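Local atomic coordinates of succinyl-CoA ligase (ADP-forming) subunit alpha (PDB entry 6HXI), a protein that belongs to the succinyl-CoA ligase alpha-subunit family, binds coenzyme A, and unites a CoA-ligase region and a citrate-synthase-like region in one chain. Residues 16-21 / 46-51; 23-28 / 40-45; 84-89 / 107-112. All coordinates share one frame; numbering follows the deposited sequence.

How the contacts relate
All three contacts are built on one sheet, their centres lying 11 to 13 Å apart. Contact 1 pairs strand 15-18 with the end of strand 42-46, and contact 2 packs the intervening helix 22-34 on that second strand; a probable hydrogen bond from Val17 N to Ala44 O (3.2 Å) ties the two. Strand 15-18 is also paired with strand 83-86 of contact 3, where Tyr18 N lies 2.7 Å from Val85 O. Phe87 gathers them: Gln21 CG comes within 3.4 Å of its CG, and Ala24 CB within 3.5 Å of its CZ. Coenzyme A touches Gln21 and the ends of contact 3, whereas the Ile25 side chain of contact 2 stays about 11 Å away.

Contact 1. Residues 16-21 / 46-51; sequences FVYGYQ and INPSRA
Ile46 and Tyr18 are parallel bridge partners with side chains on the same face of the sheet, together making up nearly half of the buried surface. Ile46 is gripped through both backbone polar atoms: its N donates to Val17 O at 2.8 Å and its O accepts from Gly19 N, both bonds almost straight (about 170°). The Tyr18 and Ile46 side chains cross at about a right angle, with Ile46 CG2 3.5 Å from Tyr18 CD2. Because Tyr18 CG stands opposite the backbone N (chi1 -172°), its ring runs forward along the chain, one face passing over Ile46 O and the hydroxyl end reaching the Pro48 ring, where OH meets CG at 3.5 Å. The other branch of Ile46 extends back along the strand, CD1 lying 3.7 Å from Phe16 CB. Helix 71-77 covers this face, with Ile71 touching both Tyr18 and Ile46.

Past the bridge Gly19 adopts backbone angles that suit glycine, and Tyr20 follows at the centre of an inverse gamma turn. Its ring lies nearly parallel to the Asn47 amide, the planes only 13° apart, with ND2 3.8 Å from Tyr20 CG. The phenol OH is hydrogen-bonded to His54. Arg50 CZ stands 5.8 Å from the Tyr20 ring centroid, at most a weak cation-pi attraction. Asn47 also holds its own loop: OD1 accepts from Ser49 N at 3.3 Å, the donor standing above the carbonyl plane, in an Asx turn within the type I turn 47-50.

Chemically, backbone bonds and apolar packing fix the last paired residue of strand 42-46, while beyond it the loops meet through side-chain packing, Tyr18 on Pro48 and Tyr20 on Asn47, without further strand pairing.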
loop_
_atom_site.group_PDB
_atom_site.type_symbol
_atom_site.label_atom_id
_atom_site.label_comp_id
_atom_site.label_asym_id
_atom_site.label_seq_id
_atom_site.Cartn_x
_atom_site.Cartn_y
_atom_site.Cartn_z
ATOM N N PHE B 16 30.221 27.467 19.127
ATOM C CA PHE B 16 29.328 27.129 18.043
ATOM C C PHE B 16 30.223 26.670 16.926
ATOM O O PHE B 16 31.315 27.202 16.746
ATOM C CB PHE B 16 28.538 28.341 17.551
ATOM C CG PHE B 16 27.623 29.006 18.552
ATOM C CD1 PHE B 16 26.620 28.282 19.192
ATOM C CD2 PHE B 16 27.702 30.371 18.781
ATOM C CE1 PHE B 16 25.733 28.910 20.071
ATOM C CE2 PHE B 16 26.841 30.992 19.688
ATOM C CZ PHE B 16 25.840 30.264 20.309
ATOM N N VAL B 17 29.789 25.661 16.202
ATOM C CA VAL B 17 30.490 25.201 15.023
ATOM C C VAL B 17 29.585 25.615 13.877
ATOM O O VAL B 17 28.463 25.118 13.778
ATOM C CB VAL B 17 30.785 23.669 15.038
ATOM C CG1 VAL B 17 31.335 23.203 13.679
ATOM C CG2 VAL B 17 31.750 23.308 16.157
ATOM N N TYR B 18 30.025 26.582 13.071
ATOM C CA TYR B 18 29.291 27.036 11.887
ATOM C C TYR B 18 29.716 26.127 10.727
ATOM O O TYR B 18 30.898 26.100 10.345
ATOM C CB TYR B 18 29.586 28.523 11.546
ATOM C CG TYR B 18 28.688 29.027 10.439
ATOM C CD1 TYR B 18 28.959 28.729 9.107
ATOM C CD2 TYR B 18 27.512 29.721 10.728
ATOM C CE1 TYR B 18 28.099 29.115 8.094
ATOM C CE2 TYR B 18 26.648 30.127 9.714
ATOM C CZ TYR B 18 26.941 29.809 8.401
ATOM O OH TYR B 18 26.112 30.209 7.392
ATOM N N GLY B 19 28.745 25.398 10.187
ATOM C CA GLY B 19 28.957 24.469 9.088
ATOM C C GLY B 19 28.823 23.048 9.579
ATOM O O GLY B 19 29.333 22.719 10.647
ATOM N N TYR B 20 28.151 22.195 8.797
ATOM C CA TYR B 20 27.922 20.805 9.178
ATOM C C TYR B 20 29.144 19.932 8.959
ATOM O O TYR B 20 29.192 19.135 8.036
ATOM C CB TYR B 20 26.655 20.243 8.492
ATOM C CG TYR B 20 26.049 19.069 9.228
ATOM C CD1 TYR B 20 25.821 19.121 10.599
ATOM C CD2 TYR B 20 25.735 17.888 8.559
ATOM C CE1 TYR B 20 25.294 18.029 11.286
ATOM C CE2 TYR B 20 25.184 16.802 9.235
ATOM C CZ TYR B 20 24.926 16.893 10.591
ATOM O OH TYR B 20 24.400 15.817 11.269
ATOM N N GLN B 21 30.143 20.089 9.830
ATOM C CA GLN B 21 31.410 19.363 9.743
ATOM C C GLN B 21 31.437 18.308 10.816
ATOM O O GLN B 21 32.004 18.521 11.883
ATOM C CB GLN B 21 32.602 20.348 9.848
ATOM C CG GLN B 21 32.710 21.313 8.662
ATOM C CD GLN B 21 33.177 20.680 7.371
ATOM O OE1 GLN B 21 34.070 19.835 7.360
ATOM N NE2 GLN B 21 32.574 21.070 6.244
ATOM N N ILE B 46 25.701 25.432 13.764
ATOM C CA ILE B 46 24.941 26.344 12.934
ATOM C C ILE B 46 24.973 25.726 11.528
ATOM O O ILE B 46 26.046 25.549 10.953
ATOM C CB ILE B 46 25.409 27.836 13.030
ATOM C CG1 ILE B 46 25.479 28.295 14.513
ATOM C CG2 ILE B 46 24.461 28.742 12.230
ATOM C CD1 ILE B 46 26.345 29.476 14.770
ATOM N N ASN B 47 23.816 25.271 11.049
ATOM C CA ASN B 47 23.662 24.638 9.757
ATOM C C ASN B 47 22.709 25.502 8.910
ATOM O O ASN B 47 21.496 25.515 9.151
ATOM C CB ASN B 47 23.164 23.201 9.912
ATOM C CG ASN B 47 23.147 22.386 8.635
ATOM O OD1 ASN B 47 23.307 22.886 7.524
ATOM N ND2 ASN B 47 22.911 21.103 8.768
ATOM N N PRO B 48 23.251 26.225 7.905
ATOM C CA PRO B 48 22.395 27.137 7.118
ATOM C C PRO B 48 21.291 26.471 6.307
ATOM O O PRO B 48 20.313 27.133 5.935
ATOM C CB PRO B 48 23.371 27.908 6.252
ATOM C CG PRO B 48 24.638 27.177 6.345
ATOM C CD PRO B 48 24.672 26.322 7.519
ATOM N N SER B 49 21.420 25.165 6.074
ATOM C CA SER B 49 20.420 24.394 5.329
ATOM C C SER B 49 19.330 23.867 6.228
ATOM O O SER B 49 18.241 23.595 5.734
ATOM C CB SER B 49 21.063 23.187 4.654
ATOM O OG SER B 49 22.054 23.528 3.708
ATOM N N ARG B 50 19.629 23.634 7.532
ATOM C CA ARG B 50 18.690 22.915 8.398
ATOM C C ARG B 50 18.852 23.134 9.904
ATOM O O ARG B 50 19.954 23.091 10.430
ATOM C CB ARG B 50 18.934 21.413 8.124
ATOM C CG ARG B 50 17.956 20.442 8.718
ATOM C CD ARG B 50 18.036 19.110 7.998
ATOM N NE ARG B 50 19.353 18.479 8.084
ATOM C CZ ARG B 50 19.733 17.659 9.063
ATOM N NH1 ARG B 50 20.929 17.091 9.031
ATOM N NH2 ARG B 50 18.915 17.395 10.078
ATOM N N ALA B 51 17.718 23.268 10.600
ATOM C CA ALA B 51 17.662 23.312 12.056
ATOM C C ALA B 51 17.311 21.864 12.482
ATOM O O ALA B 51 16.734 21.108 11.689
ATOM C CB ALA B 51 16.580 24.273 12.521
#

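Contact 2. Residues 23-28 / 40-45; sequences NAIQRM and PSISAI
Ile25 and Met28, one helical turn apart, point from helix 22-34 toward strand 42-46 and receive Ile42 between them. Ile42 meets both side chains at about a right angle, chiefly presenting its terminal methyl. CD1 lies 4.0 Å from Ile25 CG2 and 3.8 Å from Met28 CB; it also approaches the carbonyl oxygen of Ile25, so the methyl rests against the helix backbone as well as its side chains. Ile42 CG1 lies opposite its own carbonyl carbon (chi1 -60°), and the extended second torsion carries CD1 out to the helix.

Ile25 divides its branches between two partners. While CG2 faces Ile42, CD1 reaches Ile45, again with the side chains nearly perpendicular, and comes within 3.8 Å of Ile45 CG1.

Met28 runs straight through CG and then bends at the sulfur (chi3 72°), which turns its methyl toward Ser41 and Ile42. CE sits 3.8 Å from Ser41 OG and about as far from Ile42 CG1, and SD passes close to Ile42 CD1. The hydroxyl at this otherwise apolar border is not left to the methionine: Ser41 OG is hydrogen-bonded to Asp32, and a water donates to it at 3.0 Å. The same water makes a weak bond to Met28 O, a loose polar bridge at one margin of the packing. The two segments are otherwise joined by van der Waals contact alone. Val17 of the neighbouring strand 15-18 touches Ile25, Met28 and Ile42.

Aliphatic side chains of a helix meeting those of the strand that follows it are characteristic of a beta-alpha-beta crossover, here strand 15-18, helix 22-34 and strand 42-46 of a Rossmann-like domain.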
loop_
_atom_site.group_PDB
_atom_site.type_symbol
_atom_site.label_atom_id
_atom_site.label_comp_id
_atom_site.label_asym_id
_atom_site.label_seq_id
_atom_site.Cartn_x
_atom_site.Cartn_y
_atom_site.Cartn_z
ATOM N N ASN B 23 32.939 15.371 11.236
ATOM C CA ASN B 23 34.240 14.870 11.720
ATOM C C ASN B 23 34.931 15.852 12.670
ATOM O O ASN B 23 35.450 15.438 13.710
ATOM C CB ASN B 23 35.163 14.495 10.544
ATOM C CG ASN B 23 36.154 13.405 10.860
ATOM O OD1 ASN B 23 36.136 12.783 11.934
ATOM N ND2 ASN B 23 37.035 13.131 9.911
ATOM N N ALA B 24 34.905 17.154 12.325
ATOM C CA ALA B 24 35.469 18.237 13.127
ATOM C C ALA B 24 34.705 18.317 14.461
ATOM O O ALA B 24 35.326 18.419 15.516
ATOM C CB ALA B 24 35.338 19.554 12.365
ATOM N N ILE B 25 33.352 18.218 14.411
ATOM C CA ILE B 25 32.509 18.201 15.603
ATOM C C ILE B 25 32.960 17.043 16.504
ATOM O O ILE B 25 33.236 17.275 17.691
ATOM C CB ILE B 25 30.998 18.123 15.260
ATOM C CG1 ILE B 25 30.504 19.452 14.652
ATOM C CG2 ILE B 25 30.170 17.758 16.490
ATOM C CD1 ILE B 25 29.268 19.296 13.674
ATOM N N GLN B 26 33.062 15.816 15.925
ATOM C CA GLN B 26 33.504 14.639 16.670
ATOM C C GLN B 26 34.911 14.805 17.286
ATOM O O GLN B 26 35.120 14.380 18.421
ATOM C CB GLN B 26 33.407 13.338 15.835
ATOM C CG GLN B 26 33.598 12.063 16.688
ATOM C CD GLN B 26 32.575 11.965 17.800
ATOM O OE1 GLN B 26 31.406 11.641 17.573
ATOM N NE2 GLN B 26 32.969 12.295 19.021
ATOM N N ARG B 27 35.846 15.438 16.556
ATOM C CA ARG B 27 37.218 15.675 17.018
ATOM C C ARG B 27 37.216 16.557 18.257
ATOM O O ARG B 27 37.907 16.241 19.231
ATOM C CB ARG B 27 38.082 16.299 15.906
ATOM C CG ARG B 27 38.410 15.306 14.808
ATOM C CD ARG B 27 39.618 15.697 14.027
ATOM N NE ARG B 27 40.082 14.572 13.225
ATOM C CZ ARG B 27 39.878 14.457 11.923
ATOM N NH1 ARG B 27 40.337 13.405 11.266
ATOM N NH2 ARG B 27 39.200 15.389 11.266
ATOM N N MET B 28 36.402 17.640 18.240
ATOM C CA MET B 28 36.295 18.546 19.382
ATOM C C MET B 28 35.779 17.799 20.624
ATOM O O MET B 28 36.405 17.854 21.683
ATOM C CB MET B 28 35.425 19.766 19.047
ATOM C CG MET B 28 36.126 20.743 18.141
ATOM S SD MET B 28 35.117 22.156 17.642
ATOM C CE MET B 28 35.059 23.074 19.165
ATOM N N PRO B 40 30.682 19.168 27.171
ATOM C CA PRO B 40 31.217 19.332 25.810
ATOM C C PRO B 40 31.549 20.807 25.518
ATOM O O PRO B 40 30.909 21.712 26.060
ATOM C CB PRO B 40 30.050 18.867 24.936
ATOM C CG PRO B 40 29.252 17.966 25.814
ATOM C CD PRO B 40 29.296 18.647 27.125
ATOM N N SER B 41 32.552 21.051 24.685
ATOM C CA SER B 41 32.973 22.412 24.325
ATOM C C SER B 41 32.044 23.067 23.277
ATOM O O SER B 41 32.302 24.199 22.883
ATOM C CB SER B 41 34.391 22.381 23.771
ATOM O OG SER B 41 34.435 21.606 22.583
ATOM N N ILE B 42 31.017 22.338 22.795
ATOM C CA ILE B 42 30.100 22.782 21.753
ATOM C C ILE B 42 28.692 22.908 22.322
ATOM O O ILE B 42 28.122 21.909 22.759
ATOM C CB ILE B 42 30.113 21.809 20.540
ATOM C CG1 ILE B 42 31.522 21.705 19.901
ATOM C CG2 ILE B 42 29.021 22.167 19.518
ATOM C CD1 ILE B 42 31.670 20.514 18.894
ATOM N N SER B 43 28.130 24.122 22.274
ATOM C CA SER B 43 26.768 24.397 22.720
ATOM C C SER B 43 25.805 24.078 21.562
ATOM O O SER B 43 24.766 23.459 21.794
ATOM C CB SER B 43 26.631 25.858 23.143
ATOM O OG SER B 43 27.296 26.118 24.366
ATOM N N ALA B 44 26.152 24.497 20.309
ATOM C CA ALA B 44 25.299 24.252 19.139
ATOM C C ALA B 44 26.070 24.230 17.828
ATOM O O ALA B 44 27.196 24.734 17.734
ATOM C CB ALA B 44 24.177 25.299 19.053
ATOM N N ILE B 45 25.426 23.681 16.802
ATOM C CA ILE B 45 25.927 23.667 15.438
ATOM C C ILE B 45 25.083 24.676 14.677
ATOM O O ILE B 45 23.880 24.778 14.928
ATOM C CB ILE B 45 25.854 22.261 14.815
ATOM C CG1 ILE B 45 26.670 21.255 15.655
ATOM C CG2 ILE B 45 26.312 22.254 13.355
ATOM C CD1 ILE B 45 25.980 19.986 15.817
HETATM O O HOH W 1 37.386 21.082 22.251
#

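Contact 3. Residues 84-89 / 107-112; sequences MVNFAS and RIVAVI. With COA (coenzyme A), chain G.
Met84 and Asn86 alternate with Ile108, Ala110 and Ile112 in four backbone hydrogen bonds. Met84 N binds Ile108 O and Met84 O takes Ala110 N; Asn86 N binds Ala110 O at 2.8 Å, and Asn86 O takes Ile112 N at a longer 3.2 Å. Among the side chains, those of Met84 and Val109 run alongside each other in the same direction, CE 4.1 Å from CG1. These are the parallel strands of a beta-alpha-beta unit connected through helix 93-102, in the Rossmann-like fold whose C-terminal strand ends carry the coenzyme A pocket.

Where the pairing stops, Ile112 CG1 lies over one face of the Phe87 ring, nearer its border than its centre, in a CH-pi contact 4.1 Å from the centroid. Coenzyme A CEP meets the edge of the same ring. Asn86 OD1 accepts from Ala88 N (3.0 Å) in an Asx turn, while ND2 is bonded to Thr96 and Thr97, so both ends of the amide are fixed.

Polar contacts to coenzyme A come from both segments. N4P donates to Ile112 O at 2.9 Å, nearly straight (172°), and Ser89 OG, bonded also to Arg91 N, donates to phosphate oxygen O7A at a doubtfully short 2.5 Å.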
loop_
_atom_site.group_PDB
_atom_site.type_symbol
_atom_site.label_atom_id
_atom_site.label_comp_id
_atom_site.label_asym_id
_atom_site.label_seq_id
_atom_site.Cartn_x
_atom_site.Cartn_y
_atom_site.Cartn_z
ATOM N N MET B 84 33.114 31.034 17.965
ATOM C CA MET B 84 32.540 30.430 16.769
ATOM C C MET B 84 33.653 29.832 15.905
ATOM O O MET B 84 34.592 30.538 15.537
ATOM C CB MET B 84 31.665 31.380 15.937
ATOM C CG MET B 84 30.962 30.628 14.797
ATOM S SD MET B 84 29.759 31.588 13.871
ATOM C CE MET B 84 30.740 32.097 12.429
ATOM N N VAL B 85 33.539 28.515 15.580
ATOM C CA VAL B 85 34.451 27.786 14.688
ATOM C C VAL B 85 33.745 27.824 13.357
ATOM O O VAL B 85 32.698 27.190 13.200
ATOM C CB VAL B 85 34.773 26.350 15.185
ATOM C CG1 VAL B 85 35.746 25.651 14.245
ATOM C CG2 VAL B 85 35.315 26.363 16.626
ATOM N N ASN B 86 34.245 28.680 12.432
ATOM C CA ASN B 86 33.624 28.959 11.147
ATOM C C ASN B 86 34.181 28.130 10.003
ATOM O O ASN B 86 35.272 28.418 9.494
ATOM C CB ASN B 86 33.698 30.471 10.850
ATOM C CG ASN B 86 32.883 30.933 9.658
ATOM O OD1 ASN B 86 32.217 30.159 8.997
ATOM N ND2 ASN B 86 32.865 32.222 9.395
ATOM N N PHE B 87 33.410 27.119 9.571
ATOM C CA PHE B 87 33.767 26.249 8.440
ATOM C C PHE B 87 33.080 26.651 7.144
ATOM O O PHE B 87 32.997 25.838 6.236
ATOM C CB PHE B 87 33.446 24.785 8.732
ATOM C CG PHE B 87 34.394 24.123 9.687
ATOM C CD1 PHE B 87 35.625 23.643 9.248
ATOM C CD2 PHE B 87 34.019 23.872 11.002
ATOM C CE1 PHE B 87 36.499 23.001 10.130
ATOM C CE2 PHE B 87 34.894 23.224 11.880
ATOM C CZ PHE B 87 36.147 22.828 11.443
ATOM N N ALA B 88 32.609 27.898 7.034
ATOM C CA ALA B 88 31.999 28.398 5.790
ATOM C C ALA B 88 33.072 28.429 4.697
ATOM O O ALA B 88 34.249 28.578 5.014
ATOM C CB ALA B 88 31.448 29.801 6.013
ATOM N N SER B 89 32.690 28.280 3.432
ATOM C CA SER B 89 33.650 28.350 2.314
ATOM C C SER B 89 34.235 29.807 2.189
ATOM O O SER B 89 33.746 30.737 2.846
ATOM C CB SER B 89 32.957 27.968 1.002
ATOM O OG SER B 89 32.359 29.107 0.399
ATOM N N ARG B 107 33.053 36.463 21.124
ATOM C CA ARG B 107 34.330 37.154 21.318
ATOM C C ARG B 107 35.416 36.669 20.330
ATOM O O ARG B 107 36.233 37.470 19.879
ATOM C CB ARG B 107 34.771 36.958 22.779
ATOM C CG ARG B 107 36.112 37.567 23.145
ATOM C CD ARG B 107 36.538 37.083 24.506
ATOM N NE ARG B 107 37.961 37.315 24.744
ATOM C CZ ARG B 107 38.797 36.401 25.227
ATOM N NH1 ARG B 107 38.358 35.184 25.534
ATOM N NH2 ARG B 107 40.074 36.697 25.411
ATOM N N ILE B 108 35.418 35.350 19.994
ATOM C CA ILE B 108 36.409 34.734 19.101
ATOM C C ILE B 108 35.750 34.033 17.913
ATOM O O ILE B 108 34.784 33.284 18.091
ATOM C CB ILE B 108 37.360 33.774 19.884
ATOM C CG1 ILE B 108 38.056 34.469 21.073
ATOM C CG2 ILE B 108 38.399 33.109 18.961
ATOM C CD1 ILE B 108 38.009 33.679 22.320
ATOM N N VAL B 109 36.274 34.293 16.694
ATOM C CA VAL B 109 35.850 33.627 15.482
ATOM C C VAL B 109 37.104 33.054 14.834
ATOM O O VAL B 109 38.055 33.797 14.596
ATOM C CB VAL B 109 35.032 34.498 14.472
ATOM C CG1 VAL B 109 34.473 33.636 13.346
ATOM C CG2 VAL B 109 33.917 35.283 15.155
ATOM N N ALA B 110 37.110 31.740 14.567
ATOM C CA ALA B 110 38.192 31.064 13.865
ATOM C C ALA B 110 37.699 30.802 12.452
ATOM O O ALA B 110 36.684 30.119 12.278
ATOM C CB ALA B 110 38.532 29.746 14.563
ATOM N N VAL B 111 38.355 31.412 11.461
ATOM C CA VAL B 111 38.031 31.308 10.034
ATOM C C VAL B 111 38.928 30.245 9.395
ATOM O O VAL B 111 40.126 30.453 9.244
ATOM C CB VAL B 111 38.110 32.679 9.296
ATOM C CG1 VAL B 111 37.597 32.559 7.868
ATOM C CG2 VAL B 111 37.339 33.764 10.045
ATOM N N ILE B 112 38.343 29.122 9.007
ATOM C CA ILE B 112 39.072 27.991 8.428
ATOM C C ILE B 112 39.320 28.154 6.918
ATOM O O ILE B 112 40.338 27.671 6.425
ATOM C CB ILE B 112 38.345 26.631 8.742
ATOM C CG1 ILE B 112 37.959 26.465 10.258
ATOM C CG2 ILE B 112 39.101 25.408 8.225
ATOM C CD1 ILE B 112 38.972 26.671 11.337
HETATM N N1A COA G . 22.962 22.978 -4.834
HETATM C C2A COA G . 23.564 24.172 -4.832
HETATM N N3A COA G . 24.659 24.559 -4.162
HETATM C C4A COA G . 25.114 23.574 -3.371
HETATM C C5A COA G . 24.594 22.296 -3.260
HETATM C C6A COA G . 23.480 21.989 -4.067
HETATM N N6A COA G . 22.935 20.776 -4.138
HETATM N N7A COA G . 25.257 21.581 -2.275
HETATM C C8A COA G . 26.155 22.422 -1.829
HETATM N N9A COA G . 26.124 23.650 -2.440
HETATM C C1B COA G . 26.958 24.815 -2.149
HETATM C C2B COA G . 26.930 25.301 -0.706
HETATM O O2B COA G . 25.787 26.123 -0.459
HETATM C C3B COA G . 28.240 26.096 -0.657
HETATM O O3B COA G . 28.100 27.404 -1.254
HETATM P P3B COA G . 29.006 28.657 -0.861
HETATM O O7A COA G . 30.427 28.228 -1.003
HETATM O O8A COA G . 28.612 29.746 -1.793
HETATM O O9A COA G . 28.595 29.038 0.572
HETATM C C4B COA G . 29.165 25.349 -1.626
HETATM O O4B COA G . 28.310 24.499 -2.419
HETATM C C5B COA G . 30.256 24.534 -0.979
HETATM O O5B COA G . 29.669 23.809 0.119
HETATM P P1A COA G . 30.438 23.666 1.555
HETATM O O1A COA G . 29.894 22.597 2.429
HETATM O O2A COA G . 30.585 25.005 2.261
HETATM O O3A COA G . 31.843 23.242 0.927
HETATM P P2A COA G . 33.256 22.648 1.357
HETATM O O4A COA G . 33.214 21.174 1.302
HETATM O O5A COA G . 34.236 23.195 0.346
HETATM O O6A COA G . 33.571 23.182 2.855
HETATM C CBP COA G . 35.540 24.181 3.895
HETATM C CCP COA G . 34.252 24.427 3.101
HETATM C CDP COA G . 36.206 25.539 4.157
HETATM C CEP COA G . 35.245 23.491 5.241
HETATM C CAP COA G . 36.477 23.274 3.050
HETATM O OAP COA G . 36.555 23.724 1.709
HETATM C C9P COA G . 37.884 23.055 3.590
HETATM O O9P COA G . 38.080 22.220 4.477
HETATM N N8P COA G . 38.864 23.795 3.045
HETATM C C7P COA G . 40.239 23.765 3.525
HETATM C C6P COA G . 40.653 25.088 4.109
HETATM C C5P COA G . 42.107 25.104 4.517
HETATM O O5P COA G . 42.935 24.408 3.931
HETATM N N4P COA G . 42.423 25.886 5.549
HETATM C C3P COA G . 43.757 25.931 6.131
HETATM C C2P COA G . 44.013 24.792 7.098
HETATM S S1P COA G . 45.624 25.151 7.852
#